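Side-chain contacts in Sn-glycerol-3-phosphate ABC transporter substrate-binding protein UspB (Mycobacterium tuberculosis, PDB 4MFI), which serves as the substrate-binding subunit of an ABC transporter, with specificity for glycerophosphocholine and probably feeding it to the membrane import machinery: residues N255-E260 against G264-A269; H198-A201 against L205-W208; Q175-F180 against S268-T273; T154-Y159 against A368-D373. All coordinates share one frame; numbering follows the deposited sequence.

Interaction 1. Residues N255-E260 against G264-A269; sequences NDIANE and GILASA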
loop_
_atom_site.group_PDB
_atom_site.type_symbol
_atom_site.label_atom_id
_atom_site.label_comp_id
_atom_site.label_asym_id
_atom_site.label_seq_id
_atom_site.Cartn_x
_atom_site.Cartn_y
_atom_site.Cartn_z
ATOM N N ASN A 255 -16.117 3.071 10.144
ATOM C CA ASN A 255 -15.329 2.061 10.838
ATOM C C ASN A 255 -14.852 0.970 9.884
ATOM O O ASN A 255 -13.650 0.824 9.649
ATOM C CB ASN A 255 -16.107 1.450 12.002
ATOM C CG ASN A 255 -15.345 0.325 12.686
ATOM O OD1 ASN A 255 -14.114 0.264 12.633
ATOM N ND2 ASN A 255 -16.079 -0.579 13.328
ATOM N N ASP A 256 -15.789 0.202 9.341
ATOM C CA ASP A 256 -15.448 -0.836 8.368
ATOM C C ASP A 256 -15.826 -0.297 7.001
ATOM O O ASP A 256 -16.930 -0.539 6.503
ATOM C CB ASP A 256 -16.186 -2.146 8.666
ATOM C CG ASP A 256 -15.722 -3.307 7.780
ATOM O OD1 ASP A 256 -15.217 -3.068 6.659
ATOM O OD2 ASP A 256 -15.882 -4.471 8.197
ATOM N N ILE A 257 -14.899 0.434 6.396
ATOM C CA ILE A 257 -15.217 1.216 5.213
ATOM C C ILE A 257 -15.687 0.381 4.018
ATOM O O ILE A 257 -16.647 0.757 3.341
ATOM C CB ILE A 257 -14.052 2.168 4.834
ATOM C CG1 ILE A 257 -14.512 3.203 3.809
ATOM C CG2 ILE A 257 -12.813 1.396 4.369
ATOM C CD1 ILE A 257 -13.517 4.316 3.622
ATOM N N ALA A 258 -15.036 -0.749 3.769
ATOM C CA ALA A 258 -15.417 -1.597 2.641
ATOM C C ALA A 258 -16.829 -2.120 2.839
ATOM O O ALA A 258 -17.647 -2.119 1.915
ATOM C CB ALA A 258 -14.446 -2.745 2.487
ATOM N N ASN A 259 -17.113 -2.563 4.053
ATOM C CA ASN A 259 -18.439 -3.042 4.391
ATOM C C ASN A 259 -19.515 -1.944 4.382
ATOM O O ASN A 259 -20.646 -2.173 3.947
ATOM C CB ASN A 259 -18.387 -3.738 5.741
ATOM C CG ASN A 259 -19.537 -4.651 5.950
ATOM O OD1 ASN A 259 -19.639 -5.702 5.316
ATOM N ND2 ASN A 259 -20.427 -4.262 6.841
ATOM N N GLU A 260 -19.177 -0.755 4.867
ATOM C CA GLU A 260 -20.141 0.344 4.830
ATOM C C GLU A 260 -20.469 0.748 3.401
ATOM O O GLU A 260 -21.603 1.121 3.098
ATOM C CB GLU A 260 -19.647 1.542 5.646
ATOM C CG GLU A 260 -19.745 1.314 7.149
ATOM C CD GLU A 260 -19.477 2.569 7.954
ATOM O OE1 GLU A 260 -19.647 3.682 7.413
ATOM O OE2 GLU A 260 -19.098 2.440 9.135
ATOM N N GLY A 264 -24.252 -0.221 1.358
ATOM C CA GLY A 264 -25.004 0.929 0.891
ATOM C C GLY A 264 -25.090 2.112 1.839
ATOM O O GLY A 264 -25.838 3.054 1.578
ATOM N N ILE A 265 -24.339 2.080 2.936
ATOM C CA ILE A 265 -24.346 3.194 3.882
ATOM C C ILE A 265 -23.633 4.423 3.296
ATOM O O ILE A 265 -24.015 5.567 3.572
ATOM C CB ILE A 265 -23.676 2.796 5.215
ATOM C CG1 ILE A 265 -24.338 1.547 5.805
ATOM C CG2 ILE A 265 -23.719 3.955 6.216
ATOM C CD1 ILE A 265 -25.845 1.656 5.947
ATOM N N LEU A 266 -22.606 4.176 2.484
ATOM C CA LEU A 266 -21.796 5.220 1.859
ATOM C C LEU A 266 -21.976 5.188 0.352
ATOM O O LEU A 266 -21.831 4.127 -0.261
ATOM C CB LEU A 266 -20.315 4.983 2.149
ATOM C CG LEU A 266 -19.918 4.785 3.606
ATOM C CD1 LEU A 266 -18.460 4.351 3.696
ATOM C CD2 LEU A 266 -20.162 6.048 4.440
ATOM N N ALA A 267 -22.229 6.342 -0.267
ATOM C CA ALA A 267 -22.333 6.387 -1.734
ATOM C C ALA A 267 -20.978 6.209 -2.419
ATOM O O ALA A 267 -20.912 5.875 -3.603
ATOM C CB ALA A 267 -22.982 7.679 -2.196
ATOM N N SER A 268 -19.902 6.466 -1.682
ATOM C CA SER A 268 -18.555 6.362 -2.224
ATOM C C SER A 268 -17.541 6.283 -1.094
ATOM O O SER A 268 -17.843 6.633 0.057
ATOM C CB SER A 268 -18.237 7.549 -3.147
ATOM O OG SER A 268 -18.235 8.782 -2.445
ATOM N N ALA A 269 -16.331 5.844 -1.428
ATOM C CA ALA A 269 -15.274 5.662 -0.443
ATOM C C ALA A 269 -13.964 5.410 -1.141
ATOM O O ALA A 269 -13.934 4.795 -2.200
ATOM C CB ALA A 269 -15.596 4.472 0.459
#

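Interaction 2. Residues H198-A201 against L205-W208; sequences HGWA and LISW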
loop_
_atom_site.group_PDB
_atom_site.type_symbol
_atom_site.label_atom_id
_atom_site.label_comp_id
_atom_site.label_asym_id
_atom_site.label_seq_id
_atom_site.Cartn_x
_atom_site.Cartn_y
_atom_site.Cartn_z
ATOM N N HIS A 198 -19.986 10.107 1.225
ATOM C CA HIS A 198 -18.598 9.649 1.193
ATOM C C HIS A 198 -18.203 9.182 2.575
ATOM O O HIS A 198 -18.568 9.807 3.566
ATOM C CB HIS A 198 -17.669 10.793 0.743
ATOM C CG HIS A 198 -16.296 10.337 0.357
ATOM N ND1 HIS A 198 -16.052 9.605 -0.785
ATOM C CD2 HIS A 198 -15.090 10.512 0.956
ATOM C CE1 HIS A 198 -14.757 9.348 -0.875
ATOM N NE2 HIS A 198 -14.151 9.885 0.171
ATOM N N GLY A 199 -17.469 8.077 2.641
ATOM C CA GLY A 199 -16.870 7.656 3.898
ATOM C C GLY A 199 -15.363 7.745 3.814
ATOM O O GLY A 199 -14.764 7.324 2.825
ATOM N N TRP A 200 -14.764 8.304 4.860
ATOM C CA TRP A 200 -13.313 8.307 5.048
ATOM C C TRP A 200 -12.946 7.179 5.992
ATOM O O TRP A 200 -13.647 6.933 6.973
ATOM C CB TRP A 200 -12.857 9.623 5.684
ATOM C CG TRP A 200 -13.006 10.831 4.804
ATOM C CD1 TRP A 200 -13.967 11.803 4.894
ATOM C CD2 TRP A 200 -12.153 11.206 3.714
ATOM N NE1 TRP A 200 -13.770 12.750 3.918
ATOM C CE2 TRP A 200 -12.657 12.415 3.187
ATOM C CE3 TRP A 200 -11.018 10.635 3.129
ATOM C CZ2 TRP A 200 -12.072 13.057 2.099
ATOM C CZ3 TRP A 200 -10.431 11.280 2.050
ATOM C CH2 TRP A 200 -10.961 12.474 1.543
ATOM N N ALA A 201 -11.820 6.517 5.729
ATOM C CA ALA A 201 -11.344 5.472 6.627
ATOM C C ALA A 201 -11.093 6.023 8.029
ATOM O O ALA A 201 -10.832 7.222 8.203
ATOM C CB ALA A 201 -10.067 4.868 6.086
ATOM N N LEU A 205 -6.528 3.248 8.660
ATOM C CA LEU A 205 -6.115 3.416 7.267
ATOM C C LEU A 205 -6.061 4.853 6.760
ATOM O O LEU A 205 -5.574 5.101 5.659
ATOM C CB LEU A 205 -7.027 2.597 6.349
ATOM C CG LEU A 205 -6.406 2.105 5.045
ATOM C CD1 LEU A 205 -5.244 1.177 5.337
ATOM C CD2 LEU A 205 -7.447 1.400 4.201
ATOM N N ILE A 206 -6.555 5.807 7.540
ATOM C CA ILE A 206 -6.727 7.157 7.009
ATOM C C ILE A 206 -5.410 7.866 6.639
ATOM O O ILE A 206 -5.374 8.603 5.660
ATOM C CB ILE A 206 -7.615 8.035 7.939
ATOM C CG1 ILE A 206 -8.006 9.358 7.266
ATOM C CG2 ILE A 206 -6.907 8.298 9.258
ATOM C CD1 ILE A 206 -8.807 9.178 5.986
ATOM N N SER A 207 -4.315 7.638 7.369
ATOM C CA SER A 207 -3.074 8.283 6.917
ATOM C C SER A 207 -2.634 7.773 5.550
ATOM O O SER A 207 -1.986 8.494 4.796
ATOM C CB SER A 207 -1.925 8.175 7.923
ATOM O OG SER A 207 -1.437 6.847 8.016
ATOM N N TRP A 208 -3.003 6.538 5.219
ATOM C CA TRP A 208 -2.711 5.999 3.895
ATOM C C TRP A 208 -3.610 6.601 2.824
ATOM O O TRP A 208 -3.120 7.083 1.800
ATOM C CB TRP A 208 -2.854 4.478 3.912
ATOM C CG TRP A 208 -2.354 3.777 2.685
ATOM C CD1 TRP A 208 -1.091 3.830 2.156
ATOM C CD2 TRP A 208 -3.092 2.860 1.868
ATOM N NE1 TRP A 208 -1.007 3.015 1.051
ATOM C CE2 TRP A 208 -2.222 2.406 0.855
ATOM C CE3 TRP A 208 -4.412 2.381 1.891
ATOM C CZ2 TRP A 208 -2.621 1.486 -0.116
ATOM C CZ3 TRP A 208 -4.811 1.476 0.920
ATOM C CH2 TRP A 208 -3.918 1.035 -0.070
#

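Interaction 3. Residues Q175-F180 against S268-T273; sequences QSWSEF and SAVAST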
loop_
_atom_site.group_PDB
_atom_site.type_symbol
_atom_site.label_atom_id
_atom_site.label_comp_id
_atom_site.label_asym_id
_atom_site.label_seq_id
_atom_site.Cartn_x
_atom_site.Cartn_y
_atom_site.Cartn_z
ATOM N N GLN A 175 -12.926 14.176 -11.298
ATOM C CA GLN A 175 -11.704 14.609 -11.973
ATOM C C GLN A 175 -10.743 15.291 -11.014
ATOM O O GLN A 175 -9.530 15.313 -11.239
ATOM C CB GLN A 175 -12.065 15.603 -13.084
ATOM C CG GLN A 175 -12.642 14.979 -14.347
ATOM C CD GLN A 175 -11.575 14.338 -15.207
ATOM O OE1 GLN A 175 -10.382 14.399 -14.889
ATOM N NE2 GLN A 175 -11.992 13.726 -16.302
ATOM N N SER A 176 -11.298 15.888 -9.965
ATOM C CA SER A 176 -10.506 16.524 -8.924
ATOM C C SER A 176 -11.236 16.350 -7.609
ATOM O O SER A 176 -12.458 16.141 -7.588
ATOM C CB SER A 176 -10.300 18.020 -9.214
ATOM O OG SER A 176 -11.527 18.738 -9.148
ATOM N N TRP A 177 -10.514 16.457 -6.505
ATOM C CA TRP A 177 -11.177 16.437 -5.215
ATOM C C TRP A 177 -12.137 17.615 -5.045
ATOM O O TRP A 177 -13.188 17.476 -4.407
ATOM C CB TRP A 177 -10.148 16.349 -4.083
ATOM C CG TRP A 177 -9.634 14.948 -3.939
ATOM C CD1 TRP A 177 -8.408 14.471 -4.318
ATOM C CD2 TRP A 177 -10.358 13.831 -3.419
ATOM N NE1 TRP A 177 -8.326 13.118 -4.046
ATOM C CE2 TRP A 177 -9.511 12.704 -3.497
ATOM C CE3 TRP A 177 -11.641 13.673 -2.887
ATOM C CZ2 TRP A 177 -9.906 11.438 -3.057
ATOM C CZ3 TRP A 177 -12.033 12.417 -2.453
ATOM C CH2 TRP A 177 -11.167 11.315 -2.540
ATOM N N SER A 178 -11.811 18.760 -5.646
ATOM C CA SER A 178 -12.706 19.907 -5.570
ATOM C C SER A 178 -14.004 19.685 -6.344
ATOM O O SER A 178 -15.069 20.110 -5.894
ATOM C CB SER A 178 -11.988 21.186 -5.994
ATOM O OG SER A 178 -11.012 21.517 -5.026
ATOM N N GLU A 179 -13.937 18.996 -7.483
ATOM C CA GLU A 179 -15.174 18.607 -8.161
ATOM C C GLU A 179 -15.997 17.679 -7.274
ATOM O O GLU A 179 -17.215 17.837 -7.156
ATOM C CB GLU A 179 -14.901 17.923 -9.502
ATOM C CG GLU A 179 -16.192 17.626 -10.281
ATOM C CD GLU A 179 -15.992 16.751 -11.505
ATOM O OE1 GLU A 179 -15.183 15.798 -11.452
ATOM O OE2 GLU A 179 -16.659 17.014 -12.534
ATOM N N PHE A 180 -15.338 16.709 -6.641
ATOM C CA PHE A 180 -16.062 15.803 -5.770
ATOM C C PHE A 180 -16.738 16.558 -4.634
ATOM O O PHE A 180 -17.874 16.261 -4.266
ATOM C CB PHE A 180 -15.180 14.702 -5.192
ATOM C CG PHE A 180 -15.966 13.737 -4.368
ATOM C CD1 PHE A 180 -16.941 12.960 -4.976
ATOM C CD2 PHE A 180 -15.806 13.658 -2.989
ATOM C CE1 PHE A 180 -17.740 12.096 -4.240
ATOM C CE2 PHE A 180 -16.594 12.778 -2.240
ATOM C CZ PHE A 180 -17.565 12.002 -2.873
ATOM N N SER A 268 -19.902 6.466 -1.682
ATOM C CA SER A 268 -18.555 6.362 -2.224
ATOM C C SER A 268 -17.541 6.283 -1.094
ATOM O O SER A 268 -17.843 6.633 0.057
ATOM C CB SER A 268 -18.237 7.549 -3.147
ATOM O OG SER A 268 -18.235 8.782 -2.445
ATOM N N ALA A 269 -16.331 5.844 -1.428
ATOM C CA ALA A 269 -15.274 5.662 -0.443
ATOM C C ALA A 269 -13.964 5.410 -1.141
ATOM O O ALA A 269 -13.934 4.795 -2.200
ATOM C CB ALA A 269 -15.596 4.472 0.459
ATOM N N VAL A 270 -12.877 5.893 -0.545
ATOM C CA VAL A 270 -11.542 5.466 -0.938
ATOM C C VAL A 270 -11.112 4.334 -0.014
ATOM O O VAL A 270 -11.025 4.495 1.203
ATOM C CB VAL A 270 -10.525 6.622 -0.899
ATOM C CG1 VAL A 270 -9.117 6.105 -1.181
ATOM C CG2 VAL A 270 -10.910 7.692 -1.911
ATOM N N ALA A 271 -10.883 3.171 -0.606
ATOM C CA ALA A 271 -10.482 1.995 0.144
ATOM C C ALA A 271 -9.444 1.234 -0.665
ATOM O O ALA A 271 -9.147 1.600 -1.795
ATOM C CB ALA A 271 -11.694 1.115 0.444
ATOM N N SER A 272 -8.893 0.171 -0.100
ATOM C CA SER A 272 -7.863 -0.568 -0.816
ATOM C C SER A 272 -8.400 -1.317 -2.025
ATOM O O SER A 272 -9.553 -1.771 -2.036
ATOM C CB SER A 272 -7.191 -1.564 0.125
ATOM O OG SER A 272 -6.127 -2.239 -0.516
ATOM N N THR A 273 -7.546 -1.463 -3.035
ATOM C CA THR A 273 -7.800 -2.411 -4.115
ATOM C C THR A 273 -7.996 -3.823 -3.550
ATOM O O THR A 273 -8.663 -4.660 -4.166
ATOM C CB THR A 273 -6.641 -2.420 -5.140
ATOM O OG1 THR A 273 -5.388 -2.536 -4.450
ATOM C CG2 THR A 273 -6.636 -1.141 -5.946
#

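Interaction 4. Residues T154-Y159 against A368-D373; sequences TPLFYY and ARVALD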
loop_
_atom_site.group_PDB
_atom_site.type_symbol
_atom_site.label_atom_id
_atom_site.label_comp_id
_atom_site.label_asym_id
_atom_site.label_seq_id
_atom_site.Cartn_x
_atom_site.Cartn_y
_atom_site.Cartn_z
ATOM N N THR A 154 -3.159 -0.462 -3.888
ATOM C CA THR A 154 -3.268 0.994 -3.867
ATOM C C THR A 154 -4.660 1.355 -3.374
ATOM O O THR A 154 -5.545 0.498 -3.315
ATOM C CB THR A 154 -3.115 1.639 -5.269
ATOM O OG1 THR A 154 -4.306 1.405 -6.028
ATOM C CG2 THR A 154 -1.899 1.114 -6.013
ATOM N N PRO A 155 -4.873 2.628 -3.028
ATOM C CA PRO A 155 -6.261 3.047 -2.831
ATOM C C PRO A 155 -7.024 3.066 -4.160
ATOM O O PRO A 155 -6.429 3.140 -5.244
ATOM C CB PRO A 155 -6.114 4.468 -2.278
ATOM C CG PRO A 155 -4.752 4.477 -1.637
ATOM C CD PRO A 155 -3.923 3.663 -2.588
ATOM N N LEU A 156 -8.344 3.001 -4.057
ATOM C CA LEU A 156 -9.235 2.996 -5.207
ATOM C C LEU A 156 -10.486 3.773 -4.808
ATOM O O LEU A 156 -10.884 3.745 -3.644
ATOM C CB LEU A 156 -9.598 1.553 -5.549
ATOM C CG LEU A 156 -10.164 1.278 -6.936
ATOM C CD1 LEU A 156 -9.176 1.704 -8.006
ATOM C CD2 LEU A 156 -10.502 -0.208 -7.065
ATOM N N PHE A 157 -11.093 4.481 -5.760
ATOM C CA PHE A 157 -12.307 5.254 -5.492
ATOM C C PHE A 157 -13.521 4.424 -5.903
ATOM O O PHE A 157 -13.740 4.168 -7.083
ATOM C CB PHE A 157 -12.261 6.591 -6.252
ATOM C CG PHE A 157 -13.341 7.562 -5.853
ATOM C CD1 PHE A 157 -14.637 7.436 -6.350
ATOM C CD2 PHE A 157 -13.055 8.624 -4.999
ATOM C CE1 PHE A 157 -15.643 8.341 -5.972
ATOM C CE2 PHE A 157 -14.044 9.537 -4.632
ATOM C CZ PHE A 157 -15.340 9.393 -5.114
ATOM N N TYR A 158 -14.297 3.985 -4.918
ATOM C CA TYR A 158 -15.480 3.174 -5.161
ATOM C C TYR A 158 -16.710 4.067 -5.178
ATOM O O TYR A 158 -16.844 4.955 -4.332
ATOM C CB TYR A 158 -15.635 2.133 -4.051
ATOM C CG TYR A 158 -14.542 1.087 -4.003
ATOM C CD1 TYR A 158 -14.680 -0.111 -4.695
ATOM C CD2 TYR A 158 -13.378 1.281 -3.252
ATOM C CE1 TYR A 158 -13.705 -1.089 -4.651
ATOM C CE2 TYR A 158 -12.378 0.299 -3.209
ATOM C CZ TYR A 158 -12.552 -0.885 -3.916
ATOM O OH TYR A 158 -11.592 -1.882 -3.883
ATOM N N TYR A 159 -17.623 3.833 -6.117
ATOM C CA TYR A 159 -18.847 4.632 -6.162
ATOM C C TYR A 159 -20.094 3.838 -6.515
ATOM O O TYR A 159 -20.050 2.897 -7.311
ATOM C CB TYR A 159 -18.700 5.871 -7.055
ATOM C CG TYR A 159 -18.544 5.634 -8.548
ATOM C CD1 TYR A 159 -17.300 5.344 -9.110
ATOM C CD2 TYR A 159 -19.634 5.755 -9.405
ATOM C CE1 TYR A 159 -17.157 5.160 -10.488
ATOM C CE2 TYR A 159 -19.502 5.576 -10.774
ATOM C CZ TYR A 159 -18.266 5.270 -11.313
ATOM O OH TYR A 159 -18.148 5.098 -12.675
ATOM N N ALA A 368 -10.813 -4.715 -12.078
ATOM C CA ALA A 368 -9.434 -5.141 -11.888
ATOM C C ALA A 368 -8.545 -4.390 -12.876
ATOM O O ALA A 368 -7.407 -4.037 -12.551
ATOM C CB ALA A 368 -9.302 -6.645 -12.072
ATOM N N ARG A 369 -9.066 -4.111 -14.070
ATOM C CA ARG A 369 -8.306 -3.309 -15.039
ATOM C C ARG A 369 -8.151 -1.843 -14.609
ATOM O O ARG A 369 -7.094 -1.242 -14.829
ATOM C CB ARG A 369 -8.891 -3.393 -16.453
ATOM C CG ARG A 369 -7.900 -2.934 -17.524
ATOM C CD ARG A 369 -8.545 -2.695 -18.884
ATOM N NE ARG A 369 -9.110 -3.903 -19.480
ATOM C CZ ARG A 369 -8.405 -4.842 -20.113
ATOM N NH1 ARG A 369 -7.083 -4.739 -20.220
ATOM N NH2 ARG A 369 -9.023 -5.897 -20.631
ATOM N N VAL A 370 -9.178 -1.261 -13.989
ATOM C CA VAL A 370 -9.036 0.090 -13.435
ATOM C C VAL A 370 -7.879 0.144 -12.433
ATOM O O VAL A 370 -7.033 1.046 -12.488
ATOM C CB VAL A 370 -10.334 0.580 -12.762
ATOM C CG1 VAL A 370 -10.092 1.877 -11.982
ATOM C CG2 VAL A 370 -11.429 0.765 -13.801
ATOM N N ALA A 371 -7.828 -0.836 -11.535
ATOM C CA ALA A 371 -6.757 -0.899 -10.543
ATOM C C ALA A 371 -5.387 -1.041 -11.211
ATOM O O ALA A 371 -4.416 -0.406 -10.795
ATOM C CB ALA A 371 -7.006 -2.044 -9.568
ATOM N N LEU A 372 -5.319 -1.880 -12.244
ATOM C CA LEU A 372 -4.105 -2.066 -13.024
ATOM C C LEU A 372 -3.642 -0.777 -13.677
ATOM O O LEU A 372 -2.462 -0.411 -13.612
ATOM C CB LEU A 372 -4.379 -3.063 -14.148
ATOM C CG LEU A 372 -4.111 -4.533 -13.908
ATOM C CD1 LEU A 372 -3.401 -5.113 -15.118
ATOM C CD2 LEU A 372 -3.245 -4.657 -12.703
ATOM N N ASP A 373 -4.579 -0.100 -14.331
ATOM C CA ASP A 373 -4.253 1.071 -15.132
ATOM C C ASP A 373 -3.796 2.260 -14.298
ATOM O O ASP A 373 -3.151 3.171 -14.815
ATOM C CB ASP A 373 -5.437 1.450 -16.021
ATOM C CG ASP A 373 -5.677 0.439 -17.136
ATOM O OD1 ASP A 373 -4.776 -0.381 -17.418
ATOM O OD2 ASP A 373 -6.769 0.467 -17.736
HETATM O O HOH W 1 -5.104 0.993 -8.445
#

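Interaction 1. Residues N255-E260 against G264-A269
Glu-260 and Leu-266 press together where helix 257-262 ends and the chain turns toward strand 268-272. From CB outward, each part of the glutamate has its own task. Glu-260 CB sits 3.6 Å from Leu-266 CD1, a purely apolar touch. With CG anti to the carbonyl carbon (chi1 -74°) and the chain extended beyond it, the carboxylate is carried away from the helix end, past the leucine, toward Asn-255. Glu-260 OE1 therefore lies over the leucine methyls, 3.8 Å from Leu-266 CD2, while Glu-260 OE2 accepts a 3.2 Å bond from Asn-255 N, which comes in from above the carboxylate plane. A glutamate suits this place because its methylenes can pack while its head ties down the residue just ahead of the N-cap, Asp-256.

The backbone here is a helix finished by a Schellman motif: Gly-264 has positive phi, a conformation that a residue without a side chain adopts readily. Just past the glycine, Ile-265 N (weakly, 2.9 Å) and Leu-266 N (3.3 Å, from above the carbonyl plane) both turn back to Glu-260 O. At the other helix end, Asp-256 OD1 caps the first turn by accepting from Asn-259 N.

Deeper in, Ile-257 reaches the strand. Ile-257 CG1, anti to the backbone N (chi1 -167°), lies 3.7 Å from Ala-269 CB and 4.1 Å from Leu-266 CD1, isoleucine and leucine crossing at about a right angle. The small methyl of Ala-269 lets the branched isoleucine settle close to the strand, and Ala-254, at the end of strand 251-254 just before residues 255-260, also touches Leu-266.

Interaction 2. Residues H198-A201 against L205-W208
Ala-201 and Ile-206 share most of this contact, each burying about 70 Å² against the opposite segment. The methyl of Ala-201 points at the start of helix 206-209, and Ala-201 CB touches Leu-205 CB at 3.8 Å; so small a side chain allows the helix start to lie close to the strand, with the CA atoms of Ala-201 and Ile-206 only 4.9 Å apart. Ile-206 in turn folds over the backbone of Ala-201, its CB lying 3.3 Å from Ala-201 O. The touch is carbon against carbonyl oxygen, and no hydrogen bond joins the segments.

The contact closes a tight strand-to-helix connection in the alpha/beta architecture of a periplasmic-binding-protein fold. Strand 198-201, paired in parallel with strand 251-254, gives way after three residues to Leu-205, the N-cap residue of the short helix. Helix 391-405 packs on Ile-206 through Ser-396 and Leu-399.

Past its CB, Ile-206 runs back toward the strand: CG1 lies anti to the backbone N (chi1 -170°), and a chi2 of 61° bends CD1 toward the indole of Trp-200. Ile-206 CD1 meets Trp-200 CE3 at 3.9 Å, approaching the ring obliquely, and is 3.6 Å from Ala-201 O. The six-membered ring offers the methyl one carbon at its border, a small apolar touch. At the indole's polar corner, NE1 is bonded to Ser-244 OG, while His-198 CD2 lies over one face of the Trp-200 ring, 3.8 Å above its plane and offset toward the rim.

Interaction 3. Residues Q175-F180 against S268-T273
Ser-268 OG meets the ring of Phe-180 while being held by two polar partners, Ala-197 O, just before strand 198-201, and His-198 ND1, at its start. In this alpha/beta domain, helix 177-191 packs through two aromatic side chains on strand 268-272, which is paired antiparallel with strand 144-160. A serine suits the spot: the torsion (chi1 64°) turns the hydroxyl toward the ring and its polar partners, and the side chain is small enough to be buried there. Phe-180 CZ comes within 3.3 Å of Ser-268 OG, at an oblique approach. The phenylalanine extends toward the strand because CG stands anti to its backbone N (chi1 -177°), and the rings of His-198 and Phe-157 each pair with it edge-to-face.

The start of the helix is firmly tied. Ser-176 is its N-cap, OG accepting from Glu-179 N at 2.9 Å, and the side chain of Glu-179 answers by taking Gln-175 N on OE1 at 2.8 Å, met nearly head-on. Its other oxygen, OE2, makes a salt bridge with Arg-172.

One turn from Phe-180, Trp-177 provides the second touch. Its long indole spans the wide gap between the backbones, whose CA atoms at Trp-177 and Val-270 lie 11.8 Å apart. Val-270 CG2 meets the benzo edge in the plane of the ring, 3.7 Å from Trp-177 CH2 and 4.0 Å from Trp-177 CZ2.

Interaction 4. Residues T154-Y159 against A368-D373
Leu-156 and Val-370 make the apolar part of this contact, in which helix 366-374 packs on sheet strand 144-160 of the solute-binding-protein fold, joining segments 209 residues apart in sequence. Leu-156 CD1 lies 4.1 Å from Val-370 CG1, the two branched side chains meeting at a slant, and the same methyl is 4.4 Å from Ala-371 CA. The leucine stretches toward the helix because its CG stands anti to the backbone N (chi1 -162°), whereas the short alanine lets that methyl come up to the helix backbone.

The polar part runs through water. One molecule donates to Thr-154 OG1 at 2.6 Å and to Ala-371 O at 2.8 Å, so it joins Thr-154, in a non-strand stretch of 144-160, to the helix. Thr-154 OG1 donates a hydrogen bond to Pro-155 O at 2.9 Å, standing above the carbonyl plane. Gln-374 NE2, just beyond on the same helix, bonds directly to that oxygen too.

No direct hydrogen bond crosses between the two segments themselves, which are linked by methyl packing and one water. Thr-154 OG1 thus acts as both acceptor and donor, and the water spends both its donated bonds on satisfying that hydroxyl and Ala-371 O.

Overall arrangement
Strand 268-272 is the common element: interactions 1 and 3 both end on it, sharing Ser-268 and Ala-269, and it pairs antiparallel with strand 144-160, which carries interaction 4. The contact centres lie about 10 to 16 Å apart. Along the chain, interaction 2 closes before interaction 1 opens and is nested inside the loop closed by interaction 3, while interaction 4 encloses all the others. Ser-268 joins interactions 1 and 3 to interaction 2 through His-198. Together the contacts fasten helices 177-191, 257-262 and 366-374 and, through strand 198-201, helix 206-209 round these paired strands, so that segments distant in sequence build one alpha/beta region of the solute-binding protein.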